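Local coordinates for benzyl alcohol dehydrogenase (Acinetobacter calcoaceticus, PDB 1F8F), which probably oxidises benzyl alcohol and related aromatic alcohols to aldehydes, as a zinc-dependent, NAD-linked member of the medium-chain alcohol dehydrogenase family, at residues K37-G42 with V163-L168; V87-G92 with T147-R152. All blocks are in the same frame, centred on the assembly; numbering follows the deposited sequence.

Contact 1: residues K37-G42 with V163-L168; sequences KVVATG and VPIELL
The two methyls of V39 bear on the CB-branch methyl of I165, with V39 CG2 the nearer at 3.7 Å from I165 CG2 and V39 CG1 only slightly farther off. CG1 of V39 also lies beside the start of the E166 side chain, 3.9 Å from E166 CB. Next along the strand, A40 presents its methyl group to the same residue, A40 CB standing 3.8 Å from E166 CB and 3.7 Å from the carbonyl oxygen E166 O. The close part is thus apolar and small, four residues meeting through methyls and a methylene. V39 and A40 both face S68 of the antiparallel strand 66-74, a classic beta bulge, and the side chains of both point toward 163-168. The chain turns a corner at V39, in the GroES-like catalytic domain, against the loop leading to helix 174-186. Beyond the methyls the contact becomes looser and wet: a water donates to E166 O at 2.7 Å and, more weakly, to A40 O, joining the two backbones where they do not bond directly. S68 OG adds hydrogen bonds to A40 O and I165 O. On the partly exposed side, E166 CG sits between the backbone N and the carbonyl carbon (chi1 60°), and the bend at chi2 (-97°) carries the carboxylate clear of A40, leaving only the CB end to pack.

Contact 2: residues V87-G92 with T147-R152; sequences VVLSYG and TYALSR. With SO4 (sulfate ion), chain D.
L89 reaches across to strand 148-152 with both of its terminal methyls, each meeting a different residue. Its CD1 lies 4.2 Å from A149 CB, and its CD2 lies 4.1 Å from S151 OG. These are loose van der Waals contacts, and all three residues are buried. With chi1 at -50°, L89 has CG beside its own backbone N and anti to the carbonyl carbon, which directs the isobutyl fork at A149 and S151, alternate residues on one face of their strand. L150, between them, points away. The hydroxyl beside L89 CD2 has its polar partner in T156, through a hydrogen bond between S151 OG and T156 OG1; T156 also touches L89 from strand 156-159.

Strands 86-89 and 148-152 are not paired with each other. Both belong to the mixed sheet of the GroES-like catalytic domain, where 86-89 runs antiparallel to 66-74 and 156-159, and 148-152 antiparallel to 33-42; consistent with a curled sheet, L89 packs across to strand 148-152. Around this layer, V34 and V36 of strand 33-42 touch S151, and V38 touches A149. Farther out, N155 bonds to S90 and to the backbone N of R152, tying S90, just past strand 86-89, and R152 to the turn before strand 156-159.

At the outer end R152 leaves the core, its chain bent at chi2 and chi3. R152 NH1 bonds O4 of a sulfate ion, probably from the crystallisation liquor, at 3.3 Å, and NH2 makes a weak bond to its O3 at the guanidinium edge, nearly straight at 170°. D32 forms a salt bridge with NH2, and S121 OG holds the sulfate too.

From the N terminus the chain first lays down 37-42 on strand 33-42, then 87-92 on strand 86-89. After the segment around the four-cysteine zinc site it returns as 147-152, closing the loop of contact 2, and 163-168 then closes the longer loop of contact 1. The smaller loop lies wholly within the larger. Their centres are about 11 Å apart, and the two contacts touch directly: V38 N probably bonds to T147 O where strands 33-42 and 148-152 pair, and L168 packs on V88. Together they join three strands of the mixed sheet to the loop before helix 174-186.

Contact 1: residues K37-G42 with V163-L168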
# COMPACT_ATOMS: atom_id res chain seq x y z
N LYS A 37 14.22 27.36 26.47
CA LYS A 37 15.61 27.76 26.87
C LYS A 37 16.55 26.78 26.13
O LYS A 37 16.47 25.59 26.45
CB LYS A 37 15.83 27.73 28.38
CG LYS A 37 17.26 27.52 28.82
CD LYS A 37 17.67 27.74 30.23
CE LYS A 37 17.94 26.51 31.07
NZ LYS A 37 19.16 26.73 31.96
N VAL A 38 17.32 27.24 25.15
CA VAL A 38 18.16 26.32 24.38
C VAL A 38 19.41 25.76 25.07
O VAL A 38 20.29 26.52 25.51
CB VAL A 38 18.54 27.05 23.08
CG1 VAL A 38 19.44 26.23 22.15
CG2 VAL A 38 17.29 27.53 22.31
N VAL A 39 19.59 24.45 25.10
CA VAL A 39 20.78 23.81 25.66
C VAL A 39 21.84 23.66 24.57
O VAL A 39 23.00 24.09 24.74
CB VAL A 39 20.45 22.47 26.33
CG1 VAL A 39 21.66 21.68 26.81
CG2 VAL A 39 19.54 22.68 27.56
N ALA A 40 21.44 23.17 23.36
CA ALA A 40 22.35 23.04 22.23
C ALA A 40 21.62 22.86 20.89
O ALA A 40 20.48 22.42 20.83
CB ALA A 40 23.34 21.88 22.49
N THR A 41 22.29 23.25 19.80
CA THR A 41 21.67 23.27 18.49
C THR A 41 22.59 22.67 17.43
O THR A 41 23.70 23.18 17.28
CB THR A 41 21.38 24.70 18.01
OG1 THR A 41 20.52 25.35 18.94
CG2 THR A 41 20.66 24.78 16.66
N GLY A 42 22.10 21.67 16.71
CA GLY A 42 22.92 21.09 15.65
C GLY A 42 23.20 22.00 14.48
O GLY A 42 22.44 22.94 14.24
N VAL A 163 17.86 11.08 28.70
CA VAL A 163 18.97 11.15 27.75
C VAL A 163 19.44 12.59 27.80
O VAL A 163 18.61 13.50 27.92
CB VAL A 163 18.54 10.75 26.34
CG1 VAL A 163 19.64 10.96 25.30
CG2 VAL A 163 18.10 9.29 26.25
N PRO A 164 20.74 12.81 27.75
CA PRO A 164 21.30 14.16 27.83
C PRO A 164 20.62 15.05 26.81
O PRO A 164 20.63 14.59 25.67
CB PRO A 164 22.78 13.94 27.50
CG PRO A 164 23.06 12.53 27.91
CD PRO A 164 21.79 11.76 27.64
N ILE A 165 20.04 16.21 27.05
CA ILE A 165 19.27 16.94 26.04
C ILE A 165 20.12 17.60 24.97
O ILE A 165 19.70 18.00 23.86
CB ILE A 165 18.32 17.95 26.71
CG1 ILE A 165 17.39 18.73 25.76
CG2 ILE A 165 19.12 18.96 27.54
CD1 ILE A 165 16.47 17.81 24.99
N GLU A 166 21.44 17.78 25.17
CA GLU A 166 22.31 18.46 24.22
C GLU A 166 22.60 17.72 22.91
O GLU A 166 22.79 18.26 21.85
CB GLU A 166 23.63 18.90 24.85
CG GLU A 166 24.44 17.74 25.39
CD GLU A 166 24.26 17.51 26.86
OE1 GLU A 166 23.11 17.57 27.42
OE2 GLU A 166 25.27 17.20 27.55
N LEU A 167 22.51 16.40 23.01
CA LEU A 167 22.67 15.47 21.90
C LEU A 167 21.48 15.29 20.97
O LEU A 167 21.69 14.76 19.87
CB LEU A 167 22.95 14.16 22.66
CG LEU A 167 23.62 12.95 22.08
CD1 LEU A 167 24.84 13.28 21.22
CD2 LEU A 167 24.06 12.00 23.20
N LEU A 168 20.24 15.69 21.30
CA LEU A 168 19.07 15.46 20.42
C LEU A 168 18.58 16.46 19.43
O LEU A 168 17.80 16.13 18.49
CB LEU A 168 17.85 15.15 21.32
CG LEU A 168 18.07 14.01 22.32
CD1 LEU A 168 16.77 13.82 23.07
CD2 LEU A 168 18.48 12.69 21.65
O HOH W 1 20.99 19.69 20.35

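Contact 2: residues V87-G92 with T147-R152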
# COMPACT_ATOMS: atom_id res chain seq x y z
N VAL A 87 12.66 19.32 25.01
CA VAL A 87 12.15 19.25 23.66
C VAL A 87 13.19 19.35 22.54
O VAL A 87 14.34 19.81 22.62
CB VAL A 87 11.12 20.40 23.40
CG1 VAL A 87 9.79 20.27 24.19
CG2 VAL A 87 11.74 21.74 23.79
N VAL A 88 12.70 18.82 21.39
CA VAL A 88 13.46 18.88 20.12
C VAL A 88 12.67 19.76 19.15
O VAL A 88 11.44 19.66 19.12
CB VAL A 88 13.72 17.45 19.62
CG1 VAL A 88 14.26 17.57 18.18
CG2 VAL A 88 14.76 16.72 20.47
N LEU A 89 13.14 20.77 18.50
CA LEU A 89 12.42 21.70 17.66
C LEU A 89 12.71 21.30 16.20
O LEU A 89 13.84 21.33 15.73
CB LEU A 89 13.05 23.10 17.77
CG LEU A 89 13.28 23.61 19.19
CD1 LEU A 89 13.54 25.13 19.16
CD2 LEU A 89 12.05 23.36 20.08
N SER A 90 11.68 20.87 15.54
CA SER A 90 11.65 20.34 14.21
C SER A 90 11.25 21.43 13.22
O SER A 90 11.12 22.59 13.64
CB SER A 90 10.65 19.16 14.14
OG SER A 90 10.72 18.38 12.97
N TYR A 91 11.07 21.13 11.94
CA TYR A 91 10.69 22.13 10.97
C TYR A 91 9.27 22.67 11.24
O TYR A 91 8.53 22.30 12.13
CB TYR A 91 10.77 21.62 9.55
CG TYR A 91 9.93 20.36 9.29
CD1 TYR A 91 8.63 20.46 8.78
CD2 TYR A 91 10.46 19.10 9.49
CE1 TYR A 91 7.86 19.32 8.56
CE2 TYR A 91 9.73 17.95 9.28
CZ TYR A 91 8.44 18.08 8.77
OH TYR A 91 7.71 16.94 8.56
N GLY A 92 8.88 23.64 10.43
CA GLY A 92 7.69 24.43 10.42
C GLY A 92 6.57 24.08 9.46
O GLY A 92 6.66 24.06 8.25
N THR A 147 20.28 31.63 22.89
CA THR A 147 20.00 31.18 24.23
C THR A 147 18.50 31.02 24.36
O THR A 147 18.12 30.37 25.32
CB THR A 147 20.52 32.11 25.35
OG1 THR A 147 20.02 33.44 25.15
CG2 THR A 147 22.05 32.18 25.41
N TYR A 148 17.65 31.73 23.63
CA TYR A 148 16.22 31.54 23.79
C TYR A 148 15.57 31.45 22.41
O TYR A 148 16.01 32.10 21.46
CB TYR A 148 15.57 32.66 24.63
CG TYR A 148 15.72 32.32 26.11
CD1 TYR A 148 16.85 32.68 26.88
CD2 TYR A 148 14.69 31.65 26.75
CE1 TYR A 148 16.91 32.32 28.21
CE2 TYR A 148 14.75 31.31 28.07
CZ TYR A 148 15.88 31.64 28.80
OH TYR A 148 15.89 31.25 30.13
N ALA A 149 14.57 30.55 22.29
CA ALA A 149 13.87 30.39 21.04
C ALA A 149 12.35 30.33 21.24
O ALA A 149 11.83 29.74 22.20
CB ALA A 149 14.29 29.08 20.34
N LEU A 150 11.65 30.89 20.25
CA LEU A 150 10.20 30.77 20.24
C LEU A 150 9.77 29.81 19.12
O LEU A 150 10.04 30.04 17.93
CB LEU A 150 9.62 32.16 19.98
CG LEU A 150 8.11 32.29 20.19
CD1 LEU A 150 7.82 32.51 21.66
CD2 LEU A 150 7.52 33.39 19.32
N SER A 151 9.02 28.77 19.48
CA SER A 151 8.56 27.84 18.44
C SER A 151 7.04 27.72 18.47
O SER A 151 6.42 28.51 19.21
CB SER A 151 9.28 26.50 18.70
OG SER A 151 9.00 26.15 20.07
N ARG A 152 6.44 26.79 17.75
CA ARG A 152 4.99 26.55 17.82
C ARG A 152 4.79 25.19 18.50
O ARG A 152 5.69 24.34 18.43
CB ARG A 152 4.29 26.53 16.45
CG ARG A 152 4.24 27.82 15.66
CD ARG A 152 3.73 29.01 16.48
NE ARG A 152 2.25 28.93 16.61
CZ ARG A 152 1.49 29.18 15.54
NH1 ARG A 152 2.03 29.54 14.39
NH2 ARG A 152 0.17 29.08 15.60
S SO4 D . -0.89 31.21 11.97
O1 SO4 D . -1.24 32.47 12.72
O2 SO4 D . -1.44 31.32 10.58
O3 SO4 D . -1.41 30.00 12.68
O4 SO4 D . 0.61 31.14 11.90